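6-phospho-beta-d glycosidase (Streptococcus pyogenes, PDB 5FOO) probably hydrolyses 6-phospho-beta-glucosides as a family 1 glycoside hydrolase, and binds 6-phosphocyclophellitol, a probe of 6-phospho-beta-glucosidases. Local coordinates at residues A[399-402]-A[403-407]; A[349-352]-A[353-357]; A[94-97]-A[98-102]. The protein carries 1 engineered substitution. One frame throughout, in Å; residues are numbered along the deposited sequence.

Contact 1. Residues A[399-402]-A[403-407]; sequences YLHK and GIEAG
His401 and Glu405 run alongside each other on the last turn of helix 387-405 and point the same way. With CG of His401 swung anti to its own N (chi1 -170°), the imidazole lies beside the carboxylate, and its CE1 sits 3.8 Å from Glu405 OE1. The two planes are turned 43° apart, so this is a slanted neighbourhood and not a stack. The imidazole is anchored instead by NE2, which donates to the backbone O of Ala3. A quarter-turn round the helix, the pair Leu400 and Ile404 repeats the one-turn spacing in apolar form, Leu400 CG lying 4.2 Å from Ile404 CD1. Beneath both pairs run main-chain bonds, among them Glu405 N to His401 O at 2.8 Å. The helix then stops in a Schellman motif, made possible by the positive phi of Gly407 (109°), whose N reaches back 3.0 Å to Ile404 O. In the barrel, Leu400 and Ile404 face strand 410-416 through Cys410, with Phe8 also against them, while Tyr399 and Lys402 turn toward Tyr347 of helix 344-356, the lysine in a cation-pi contact.

Contact 2. Residues A[349-352]-A[353-357]; sequences IAIK and MRDHY
Ile351 lays its CD1 over one face of the Arg354 guanidinium, 3.7 Å above the plane and displaced toward its rim, on a helix of the (beta/alpha)8 barrel that characterises family 1 glycoside hydrolases. Helix 344-356 is amphipathic, and this segment illustrates how differently its two sides are built. The tight side is apolar: Ile349, Ala350 and Met353 are buried against strands 293-297 and 362-367, through residues such as Leu296 and Trp362. There a chi1 of -78° sets CG of Met353 beside its backbone N, 3.6 Å from Ile349 O, and the bends beyond it carry the thioether away toward Leu294 and Trp362. The outer side is looser. Lys352 crosses His356 at a slant; a bend at chi2 (86°) carries its chain toward the ring, CE standing 4.0 Å from His356 CD2. The ammonium NZ hangs over the ring's rim, 4.1 Å above the plane, without a bond to it. The backbone below loosens too as the helix nears its end: Lys352 O accepts His356 N at 2.9 Å and, weakly, Asp355 N as well. Also on the outward side, Arg354 forms a salt bridge with Asp355, gripping its carboxylate side-on under the Ile351 methyl, and its remaining NH1 goes to Ala406 O at the end of helix 387-405. The two grips differ: NE meets Asp355 OD1 at 2.8 Å from above the carboxylate plane, whereas NH2 reaches the syn lone pair of Asp355 OD2 at 2.9 Å.

Contact 3. Residues A[94-97]-A[98-102]; sequences DGLA and YYNRV
Leu96 and Asn100 lie side by side one turn apart, with Leu96 CD1 packed 3.8 Å from Asn100 ND2. The pair is a good case for asking which polar atoms of a helix are paid for, and by what. Within the backbone the answer is regular: Asn100 N donates to Leu96 O at 2.9 Å, Tyr98 N to Asp94 O at 2.8 Å, Tyr99 N to Gly95 O, and Arg101 N to Ala97 O. The Asn100 amide adds nothing to this ladder, because its ND2, although 3.4 Å from Leu96 O, is badly angled for a bond; OD1, on the other branch, accepts from Arg156 NH2. Gly95 O has further company, for Tyr99 turns its ring so that CD2 comes within 3.2 Å of that oxygen, in an oblique approach. Tyr98 and Tyr99 also meet directly, CD2 of Tyr98 standing 3.8 Å above the centre of the Tyr99 ring. The first torsions separate these two neighbours: Tyr98 throws its ring anti to N (chi1 178°), Tyr99 to the side beside N (chi1 -70°).

The polar side-chain ends are settled outside the segments: Tyr98 OH in a weak hydrogen bond to Ala54 O, Tyr99 OH between Glu20 and the N of Gln78, and Asp94 OD1 at the hydroxyl of Tyr55. Arg101, bent at chi3, forms a salt bridge from NE to Glu59 and sends NH2 to Tyr55 O, while its guanidinium makes a cation-pi contact with the Tyr55 ring. Helix 93-108, one of the outer helices of the (beta/alpha)8 barrel, is thus flanked by helix 54-67, which meets Tyr98, Arg101 and Val102 at Ile58, and by helix 136-153, whose Phe153 touches Leu96, Tyr99 and Asn100.

From the N terminus, contact 3 comes first, on helix 93-108, which joins barrel strands 72-76 and 112-116. Contact 2 follows on helix 344-356, between strands 293-297 and 362-367, and contact 1 on helix 387-405, which leads from 362-367 to 410-416. Each joins consecutive segments of one helix, so none closes a long loop and none nests in or crosses another. Contacts 1 and 2 belong to adjacent outer helices and touch, Gly403 CA packing 3.8 Å from Ala350 CB. Contact 3 lies across the chain's centre from contact 2, their centres about 37 Å apart, so the set samples two distant arcs of the helical layer round the barrel.

Contact 1. Residues A[399-402]-A[403-407]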
loop_
_atom_site.group_PDB
_atom_site.type_symbol
_atom_site.label_atom_id
_atom_site.label_comp_id
_atom_site.label_asym_id
_atom_site.label_seq_id
_atom_site.Cartn_x
_atom_site.Cartn_y
_atom_site.Cartn_z
ATOM N N TYR A 399 7.413 16.378 -10.080
ATOM C CA TYR A 399 7.688 16.828 -8.743
ATOM C C TYR A 399 8.578 15.864 -7.963
ATOM O O TYR A 399 9.288 16.310 -7.090
ATOM C CB TYR A 399 6.424 17.146 -7.986
ATOM C CG TYR A 399 5.832 18.471 -8.381
ATOM C CD1 TYR A 399 6.296 19.646 -7.810
ATOM C CD2 TYR A 399 4.833 18.540 -9.327
ATOM C CE1 TYR A 399 5.771 20.870 -8.175
ATOM C CE2 TYR A 399 4.284 19.753 -9.702
ATOM C CZ TYR A 399 4.754 20.913 -9.106
ATOM O OH TYR A 399 4.209 22.097 -9.461
ATOM N N LEU A 400 8.546 14.572 -8.285
ATOM C CA LEU A 400 9.504 13.613 -7.705
ATOM C C LEU A 400 10.919 13.992 -8.136
ATOM O O LEU A 400 11.824 14.001 -7.336
ATOM C CB LEU A 400 9.178 12.199 -8.151
ATOM C CG LEU A 400 9.904 11.134 -7.397
ATOM C CD1 LEU A 400 9.497 11.130 -5.927
ATOM C CD2 LEU A 400 9.663 9.796 -8.051
ATOM N N HIS A 401 11.083 14.335 -9.389
ATOM C CA HIS A 401 12.404 14.797 -9.899
ATOM C C HIS A 401 12.914 16.031 -9.163
ATOM O O HIS A 401 14.041 16.045 -8.680
ATOM C CB HIS A 401 12.388 15.046 -11.400
ATOM C CG HIS A 401 13.751 15.270 -11.988
ATOM N ND1 HIS A 401 14.319 16.518 -12.084
ATOM C CD2 HIS A 401 14.673 14.394 -12.475
ATOM C CE1 HIS A 401 15.532 16.407 -12.608
ATOM N NE2 HIS A 401 15.756 15.128 -12.877
ATOM N N LYS A 402 12.031 17.008 -8.988
ATOM C CA LYS A 402 12.320 18.185 -8.177
ATOM C C LYS A 402 12.789 17.797 -6.787
ATOM O O LYS A 402 13.772 18.292 -6.309
ATOM C CB LYS A 402 11.106 19.136 -8.147
ATOM C CG LYS A 402 11.439 20.578 -7.753
ATOM C CD LYS A 402 10.195 21.364 -7.355
ATOM C CE LYS A 402 10.496 22.705 -6.699
ATOM N NZ LYS A 402 9.250 23.272 -6.097
ATOM N N GLY A 403 12.145 16.843 -6.149
ATOM C CA GLY A 403 12.577 16.391 -4.822
ATOM C C GLY A 403 13.944 15.690 -4.802
ATOM O O GLY A 403 14.747 15.938 -3.925
ATOM N N ILE A 404 14.195 14.826 -5.777
ATOM C CA ILE A 404 15.532 14.224 -5.946
ATOM C C ILE A 404 16.602 15.317 -6.191
ATOM O O ILE A 404 17.638 15.275 -5.624
ATOM C CB ILE A 404 15.539 13.223 -7.123
ATOM C CG1 ILE A 404 14.556 12.053 -6.801
ATOM C CG2 ILE A 404 16.960 12.719 -7.416
ATOM C CD1 ILE A 404 14.106 11.179 -7.962
ATOM N N GLU A 405 16.315 16.314 -7.026
ATOM C CA GLU A 405 17.284 17.401 -7.268
ATOM C C GLU A 405 17.576 18.200 -5.986
ATOM O O GLU A 405 18.683 18.698 -5.789
ATOM C CB GLU A 405 16.820 18.347 -8.385
ATOM C CG GLU A 405 17.982 18.949 -9.149
ATOM C CD GLU A 405 18.499 18.047 -10.294
ATOM O OE1 GLU A 405 18.452 16.789 -10.228
ATOM O OE2 GLU A 405 18.924 18.621 -11.313
ATOM N N ALA A 406 16.600 18.278 -5.098
ATOM C CA ALA A 406 16.753 18.993 -3.846
ATOM C C ALA A 406 17.424 18.144 -2.806
ATOM O O ALA A 406 17.576 18.570 -1.672
ATOM C CB ALA A 406 15.372 19.493 -3.368
ATOM N N GLY A 407 17.789 16.907 -3.131
ATOM C CA GLY A 407 18.535 16.095 -2.176
ATOM C C GLY A 407 17.753 14.924 -1.562
ATOM O O GLY A 407 18.369 14.137 -0.828
#

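Contact 2. Residues A[349-352]-A[353-357]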
loop_
_atom_site.group_PDB
_atom_site.type_symbol
_atom_site.label_atom_id
_atom_site.label_comp_id
_atom_site.label_asym_id
_atom_site.label_seq_id
_atom_site.Cartn_x
_atom_site.Cartn_y
_atom_site.Cartn_z
ATOM N N ILE A 349 6.432 15.590 0.302
ATOM C CA ILE A 349 6.812 14.299 0.885
ATOM C C ILE A 349 8.365 14.105 0.796
ATOM O O ILE A 349 9.018 13.635 1.729
ATOM C CB ILE A 349 6.073 13.187 0.139
ATOM C CG1 ILE A 349 4.555 13.194 0.547
ATOM C CG2 ILE A 349 6.646 11.836 0.410
ATOM C CD1 ILE A 349 3.696 12.310 -0.346
ATOM N N ALA A 350 8.919 14.472 -0.343
ATOM C CA ALA A 350 10.353 14.272 -0.587
ATOM C C ALA A 350 11.183 15.109 0.373
ATOM O O ALA A 350 12.147 14.597 0.943
ATOM C CB ALA A 350 10.688 14.572 -2.048
ATOM N N ILE A 351 10.737 16.344 0.611
ATOM C CA ILE A 351 11.400 17.265 1.533
ATOM C C ILE A 351 11.267 16.781 2.976
ATOM O O ILE A 351 12.202 16.934 3.812
ATOM C CB ILE A 351 10.842 18.695 1.324
ATOM C CG1 ILE A 351 11.167 19.212 -0.097
ATOM C CG2 ILE A 351 11.322 19.705 2.375
ATOM C CD1 ILE A 351 12.634 19.241 -0.419
ATOM N N LYS A 352 10.117 16.188 3.294
ATOM C CA LYS A 352 9.891 15.667 4.640
ATOM C C LYS A 352 10.853 14.528 4.908
ATOM O O LYS A 352 11.351 14.416 5.984
ATOM C CB LYS A 352 8.438 15.124 4.736
ATOM C CG LYS A 352 7.941 14.830 6.124
ATOM C CD LYS A 352 7.352 16.068 6.787
ATOM C CE LYS A 352 7.112 15.799 8.277
ATOM N NZ LYS A 352 6.673 17.030 8.977
ATOM N N MET A 353 11.026 13.631 3.937
ATOM C CA MET A 353 11.961 12.490 4.071
ATOM C C MET A 353 13.379 13.011 4.301
ATOM O O MET A 353 14.104 12.553 5.216
ATOM C CB MET A 353 11.921 11.595 2.839
ATOM C CG MET A 353 10.715 10.678 2.796
ATOM S SD MET A 353 10.646 9.599 4.239
ATOM C CE MET A 353 12.158 8.685 4.215
ATOM N N ARG A 354 13.732 13.997 3.489
ATOM C CA ARG A 354 15.044 14.644 3.570
ATOM C C ARG A 354 15.349 15.219 4.949
ATOM O O ARG A 354 16.432 15.003 5.428
ATOM C CB ARG A 354 15.213 15.744 2.510
ATOM C CG ARG A 354 16.711 16.138 2.308
ATOM C CD ARG A 354 16.818 17.373 1.450
ATOM N NE ARG A 354 16.211 18.458 2.177
ATOM C CZ ARG A 354 15.930 19.660 1.692
ATOM N NH1 ARG A 354 16.212 19.976 0.436
ATOM N NH2 ARG A 354 15.327 20.561 2.480
ATOM N N ASP A 355 14.382 15.915 5.568
ATOM C CA ASP A 355 14.643 16.789 6.706
ATOM C C ASP A 355 14.200 16.224 7.995
ATOM O O ASP A 355 14.668 16.684 9.025
ATOM C CB ASP A 355 13.992 18.157 6.538
ATOM C CG ASP A 355 14.559 18.941 5.387
ATOM O OD1 ASP A 355 15.648 18.601 4.931
ATOM O OD2 ASP A 355 13.954 19.919 4.931
ATOM N N HIS A 356 13.313 15.236 7.971
ATOM C CA HIS A 356 12.772 14.713 9.216
ATOM C C HIS A 356 12.978 13.224 9.389
ATOM O O HIS A 356 12.805 12.677 10.505
ATOM C CB HIS A 356 11.295 15.115 9.338
ATOM C CG HIS A 356 11.098 16.601 9.413
ATOM N ND1 HIS A 356 11.285 17.319 10.575
ATOM C CD2 HIS A 356 10.770 17.510 8.465
ATOM C CE1 HIS A 356 11.096 18.606 10.347
ATOM N NE2 HIS A 356 10.784 18.750 9.073
ATOM N N TYR A 357 13.397 12.526 8.332
ATOM C CA TYR A 357 13.554 11.084 8.508
ATOM C C TYR A 357 14.900 10.610 8.053
ATOM O O TYR A 357 14.986 9.507 7.496
ATOM C CB TYR A 357 12.387 10.365 7.820
ATOM C CG TYR A 357 11.122 10.592 8.595
ATOM C CD1 TYR A 357 10.881 9.929 9.786
ATOM C CD2 TYR A 357 10.176 11.517 8.159
ATOM C CE1 TYR A 357 9.706 10.178 10.547
ATOM C CE2 TYR A 357 9.034 11.736 8.887
ATOM C CZ TYR A 357 8.813 11.078 10.070
ATOM O OH TYR A 357 7.643 11.324 10.729
#

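Contact 3. Residues A[94-97]-A[98-102]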
loop_
_atom_site.group_PDB
_atom_site.type_symbol
_atom_site.label_atom_id
_atom_site.label_comp_id
_atom_site.label_asym_id
_atom_site.label_seq_id
_atom_site.Cartn_x
_atom_site.Cartn_y
_atom_site.Cartn_z
ATOM N N ASP A 94 0.682 -25.999 -3.284
ATOM C CA ASP A 94 0.355 -25.249 -4.514
ATOM C C ASP A 94 0.679 -23.745 -4.379
ATOM O O ASP A 94 1.106 -23.115 -5.332
ATOM C CB ASP A 94 -1.090 -25.432 -5.065
ATOM C CG ASP A 94 -1.227 -24.794 -6.543
ATOM O OD1 ASP A 94 -1.430 -23.542 -6.727
ATOM O OD2 ASP A 94 -1.020 -25.539 -7.542
ATOM N N GLY A 95 0.487 -23.181 -3.206
ATOM C CA GLY A 95 0.873 -21.772 -2.997
ATOM C C GLY A 95 2.363 -21.513 -3.116
ATOM O O GLY A 95 2.785 -20.507 -3.708
ATOM N N LEU A 96 3.155 -22.421 -2.566
ATOM C CA LEU A 96 4.599 -22.345 -2.675
ATOM C C LEU A 96 5.007 -22.403 -4.152
ATOM O O LEU A 96 5.742 -21.521 -4.609
ATOM C CB LEU A 96 5.258 -23.507 -1.891
ATOM C CG LEU A 96 6.765 -23.631 -1.925
ATOM C CD1 LEU A 96 7.325 -22.332 -1.345
ATOM C CD2 LEU A 96 7.280 -24.969 -1.266
ATOM N N ALA A 97 4.533 -23.420 -4.886
ATOM C CA ALA A 97 4.782 -23.521 -6.350
ATOM C C ALA A 97 4.299 -22.257 -7.057
ATOM O O ALA A 97 4.973 -21.819 -7.962
ATOM C CB ALA A 97 4.095 -24.746 -6.963
ATOM N N TYR A 98 3.168 -21.652 -6.609
ATOM C CA TYR A 98 2.668 -20.401 -7.234
ATOM C C TYR A 98 3.640 -19.213 -7.046
ATOM O O TYR A 98 3.986 -18.540 -8.005
ATOM C CB TYR A 98 1.220 -19.994 -6.833
ATOM C CG TYR A 98 0.854 -18.701 -7.499
ATOM C CD1 TYR A 98 0.635 -18.641 -8.874
ATOM C CD2 TYR A 98 0.831 -17.505 -6.798
ATOM C CE1 TYR A 98 0.376 -17.445 -9.511
ATOM C CE2 TYR A 98 0.563 -16.308 -7.423
ATOM C CZ TYR A 98 0.329 -16.277 -8.781
ATOM O OH TYR A 98 0.099 -15.073 -9.421
ATOM N N TYR A 99 4.110 -18.966 -5.834
ATOM C CA TYR A 99 4.989 -17.808 -5.581
ATOM C C TYR A 99 6.408 -18.064 -6.178
ATOM O O TYR A 99 7.091 -17.136 -6.677
ATOM C CB TYR A 99 4.949 -17.375 -4.088
ATOM C CG TYR A 99 3.603 -16.754 -3.772
ATOM C CD1 TYR A 99 3.229 -15.563 -4.384
ATOM C CD2 TYR A 99 2.669 -17.382 -2.898
ATOM C CE1 TYR A 99 1.998 -15.006 -4.157
ATOM C CE2 TYR A 99 1.427 -16.831 -2.668
ATOM C CZ TYR A 99 1.091 -15.659 -3.309
ATOM O OH TYR A 99 -0.160 -15.101 -3.146
ATOM N N ASN A 100 6.782 -19.342 -6.273
ATOM C CA ASN A 100 8.014 -19.667 -7.003
ATOM C C ASN A 100 7.871 -19.317 -8.504
ATOM O O ASN A 100 8.808 -18.764 -9.062
ATOM C CB ASN A 100 8.485 -21.085 -6.735
ATOM C CG ASN A 100 9.284 -21.194 -5.439
ATOM O OD1 ASN A 100 10.043 -20.277 -5.094
ATOM N ND2 ASN A 100 9.082 -22.306 -4.685
ATOM N N ARG A 101 6.690 -19.550 -9.097
ATOM C CA ARG A 101 6.418 -19.153 -10.509
ATOM C C ARG A 101 6.543 -17.632 -10.643
ATOM O O ARG A 101 7.266 -17.163 -11.499
ATOM C CB ARG A 101 5.023 -19.606 -11.003
ATOM C CG ARG A 101 4.861 -21.043 -11.472
ATOM C CD ARG A 101 3.390 -21.431 -11.785
ATOM N NE ARG A 101 2.727 -20.461 -12.683
ATOM C CZ ARG A 101 1.435 -20.082 -12.608
ATOM N NH1 ARG A 101 0.608 -20.595 -11.716
ATOM N NH2 ARG A 101 0.965 -19.197 -13.453
ATOM N N VAL A 102 5.896 -16.870 -9.756
ATOM C CA VAL A 102 5.945 -15.424 -9.807
ATOM C C VAL A 102 7.389 -14.899 -9.745
ATOM O O VAL A 102 7.832 -14.048 -10.526
ATOM C CB VAL A 102 5.161 -14.763 -8.606
ATOM C CG1 VAL A 102 5.282 -13.270 -8.696
ATOM C CG2 VAL A 102 3.700 -15.157 -8.572
#